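Long-range contact in AP endonuclease, family 2 (Brucella melitensis biovar Abortus, PDB 3NGF), which probably interconverts hydroxypyruvate and tartronate semialdehyde as a manganese-binding TIM-barrel isomerase of the hyi family: residues Thr18-Val23 with Gly252-Gly257. Sequence-based numbering, arbitrary orientation.
Sequences TMFNEV and GKTESG
T254 sets its side chain against the type I turn F20-V23 and uses both branches there, the methyl on the F20 ring, the hydroxyl between F20 N and the E22 carboxylate. CG2 sits over the middle of the F20 ring, 3.6 Å from the centroid and 12° off the normal, a CH-pi contact made squarely over one face. M19 CE adds a second apolar touch at 3.8 Å from the same T254 CG2. Because OG1 lies beside the backbone N of T254 (chi1 -59°), the hydroxyl and that amide can both face the carboxylate of E22. T254 OG1 donates to the syn lone pair of E22 OE1, 2.7 Å away, while the amide N of T254 reaches E22 OE2 at 3.0 Å from well above the carboxylate plane. The E22 chain is bent at chi2, which brings both oxygens round. T254 OG1 is also an acceptor, taking the N-H of F20 at 2.8 Å in a bond bent to 142°. At the CD1-CE1 edge of the F20 ring, E255 OE2 lies in the ring plane, 3.6 Å from CE1, its carboxylate nearly perpendicular to the ring. One water bridges E22 OE1 and E255 OE1, probably easing the closeness of the two carboxylates. The contact joins the loops that follow the first and last strands of the closed barrel, with the M19 side chain about 7 Å from that of the manganese ligand E247; F20 also packs on R28 and L31 of helix 25-34. With its hydroxyl both giving and receiving and its methyl on the ring, T254 has its side-chain rotation fixed by polar and apolar contacts together.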
ATOM      1  N   THR A  18       3.145  -8.290   7.465  1.00 11.33           N
ATOM      2  CA  THR A  18       4.369  -9.053   7.090  1.00 11.82           C
ATOM      3  C   THR A  18       5.469  -9.075   8.164  1.00 11.84           C
ATOM      4  O   THR A  18       6.283 -10.019   8.203  1.00 13.25           O
ATOM      5  CB  THR A  18       4.968  -8.558   5.759  1.00 11.49           C
ATOM      6  OG1 THR A  18       5.504  -7.238   5.901  1.00 10.65           O
ATOM      7  CG2 THR A  18       3.921  -8.623   4.595  1.00 11.30           C
ATOM      8  N   MET A  19       5.504  -8.049   9.011  1.00 10.66           N
ATOM      9  CA  MET A  19       6.501  -7.947  10.098  1.00 11.01           C
ATOM     10  C   MET A  19       5.900  -8.290  11.434  1.00 12.14           C
ATOM     11  O   MET A  19       4.687  -8.201  11.620  1.00 12.10           O
ATOM     12  CB  MET A  19       7.113  -6.546  10.185  1.00  9.91           C
ATOM     13  CG  MET A  19       7.822  -6.077   8.915  1.00 11.28           C
ATOM     14  SD  MET A  19       8.391  -4.389   8.948  1.00 12.06           S
ATOM     15  CE  MET A  19       9.545  -4.436  10.345  1.00 11.84           C
ATOM     16  N   PHE A  20       6.777  -8.640  12.379  1.00 13.46           N
ATOM     17  CA  PHE A  20       6.391  -8.971  13.743  1.00 13.45           C
ATOM     18  C   PHE A  20       5.423 -10.162  13.848  1.00 14.60           C
ATOM     19  O   PHE A  20       4.665 -10.272  14.823  1.00 14.82           O
ATOM     20  CB  PHE A  20       5.816  -7.728  14.443  1.00 12.52           C
ATOM     21  CG  PHE A  20       6.789  -6.607  14.541  1.00 12.20           C
ATOM     22  CD1 PHE A  20       7.830  -6.660  15.439  1.00 13.01           C
ATOM     23  CD2 PHE A  20       6.679  -5.501  13.713  1.00 13.31           C
ATOM     24  CE1 PHE A  20       8.736  -5.633  15.528  1.00 12.53           C
ATOM     25  CE2 PHE A  20       7.564  -4.470  13.794  1.00 13.01           C
ATOM     26  CZ  PHE A  20       8.608  -4.530  14.714  1.00 13.93           C
ATOM     27  N   ASN A  21       5.510 -11.100  12.892  1.00 14.85           N
ATOM     28  CA  ASN A  21       4.617 -12.263  12.874  1.00 16.04           C
ATOM     29  C   ASN A  21       4.989 -13.304  13.933  1.00 16.17           C
ATOM     30  O   ASN A  21       4.341 -14.354  14.060  1.00 17.00           O
ATOM     31  CB  ASN A  21       4.577 -12.921  11.493  1.00 16.66           C
ATOM     32  CG  ASN A  21       3.737 -12.171  10.491  1.00 18.68           C
ATOM     33  OD1 ASN A  21       3.497 -10.941  10.585  1.00 17.46           O
ATOM     34  ND2 ASN A  21       3.273 -12.918   9.487  1.00 20.75           N
ATOM     35  N   GLU A  22       6.024 -13.003  14.712  1.00 16.36           N
ATOM     36  CA  GLU A  22       6.382 -13.804  15.877  1.00 17.75           C
ATOM     37  C   GLU A  22       5.292 -13.736  16.944  1.00 17.28           C
ATOM     38  O   GLU A  22       5.221 -14.613  17.815  1.00 18.29           O
ATOM     39  CB  GLU A  22       7.712 -13.333  16.473  1.00 18.27           C
ATOM     40  CG  GLU A  22       8.948 -13.590  15.595  1.00 19.38           C
ATOM     41  CD  GLU A  22       9.238 -12.521  14.498  1.00 17.89           C
ATOM     42  OE1 GLU A  22       8.667 -11.426  14.475  1.00 16.86           O
ATOM     43  OE2 GLU A  22      10.091 -12.797  13.637  1.00 20.43           O
ATOM     44  N   VAL A  23       4.449 -12.700  16.879  1.00 15.85           N
ATOM     45  CA  VAL A  23       3.334 -12.539  17.815  1.00 15.40           C
ATOM     46  C   VAL A  23       2.024 -12.347  17.042  1.00 14.68           C
ATOM     47  O   VAL A  23       2.057 -11.992  15.858  1.00 14.43           O
ATOM     48  CB  VAL A  23       3.576 -11.374  18.815  1.00 14.41           C
ATOM     49  CG1 VAL A  23       4.856 -11.632  19.644  1.00 16.09           C
ATOM     50  CG2 VAL A  23       3.628 -10.013  18.107  1.00 13.39           C
ATOM     51  N   GLY A 252      14.752 -13.475   9.391  1.00 22.06           N
ATOM     52  CA  GLY A 252      14.589 -14.279  10.588  1.00 23.11           C
ATOM     53  C   GLY A 252      13.658 -13.570  11.546  1.00 22.64           C
ATOM     54  O   GLY A 252      12.555 -13.181  11.170  1.00 21.70           O
ATOM     55  N   LYS A 253      14.105 -13.411  12.788  1.00 24.02           N
ATOM     56  CA  LYS A 253      13.341 -12.665  13.788  1.00 22.94           C
ATOM     57  C   LYS A 253      13.252 -11.207  13.349  1.00 19.85           C
ATOM     58  O   LYS A 253      14.259 -10.625  12.969  1.00 19.02           O
ATOM     59  CB  LYS A 253      14.031 -12.745  15.145  1.00 25.99           C
ATOM     60  CG  LYS A 253      13.322 -11.980  16.257  1.00 29.30           C
ATOM     61  CD  LYS A 253      14.062 -12.157  17.585  1.00 35.95           C
ATOM     62  CE  LYS A 253      13.332 -11.475  18.730  1.00 37.62           C
ATOM     63  NZ  LYS A 253      11.948 -12.010  18.842  1.00 40.04           N
ATOM     64  N   THR A 254      12.063 -10.604  13.443  1.00 17.57           N
ATOM     65  CA  THR A 254      11.864  -9.252  12.944  1.00 15.56           C
ATOM     66  C   THR A 254      12.907  -8.264  13.507  1.00 15.87           C
ATOM     67  O   THR A 254      13.561  -7.561  12.726  1.00 14.89           O
ATOM     68  CB  THR A 254      10.435  -8.721  13.247  1.00 15.63           C
ATOM     69  OG1 THR A 254       9.453  -9.576  12.641  1.00 15.43           O
ATOM     70  CG2 THR A 254      10.257  -7.329  12.718  1.00 13.07           C
ATOM     71  N   GLU A 255      13.066  -8.214  14.832  1.00 17.20           N
ATOM     72  CA  GLU A 255      13.948  -7.208  15.467  1.00 19.27           C
ATOM     73  C   GLU A 255      15.439  -7.452  15.186  1.00 20.20           C
ATOM     74  O   GLU A 255      16.239  -6.513  15.208  1.00 21.79           O
ATOM     75  CB  GLU A 255      13.749  -7.114  16.987  1.00 21.34           C
ATOM     76  CG  GLU A 255      12.442  -6.436  17.454  1.00 23.06           C
ATOM     77  CD  GLU A 255      11.281  -7.420  17.632  1.00 23.30           C
ATOM     78  OE1 GLU A 255      11.334  -8.516  17.018  1.00 22.42           O
ATOM     79  OE2 GLU A 255      10.325  -7.093  18.386  1.00 24.09           O
ATOM     80  N   SER A 256      15.815  -8.697  14.921  1.00 21.05           N
ATOM     81  CA  SER A 256      17.201  -8.992  14.585  1.00 23.01           C
ATOM     82  C   SER A 256      17.618  -8.421  13.234  1.00 22.20           C
ATOM     83  O   SER A 256      18.819  -8.301  12.943  1.00 23.10           O
ATOM     84  CB  SER A 256      17.454 -10.497  14.582  1.00 25.42           C
ATOM     85  OG  SER A 256      17.128 -11.041  15.849  1.00 27.66           O
ATOM     86  N   GLY A 257      16.622  -8.131  12.409  1.00 19.62           N
ATOM     87  CA  GLY A 257      16.825  -7.551  11.085  1.00 19.08           C
ATOM     88  C   GLY A 257      16.812  -6.038  10.995  1.00 17.92           C
ATOM     89  O   GLY A 257      16.983  -5.487   9.905  1.00 18.23           O
TER
HETATM   90  O   HOH W   1       7.161 -11.170  10.582  1.00 12.72           O
HETATM   91  O   HOH W   2       8.914  -9.979  17.034  1.00 21.64           O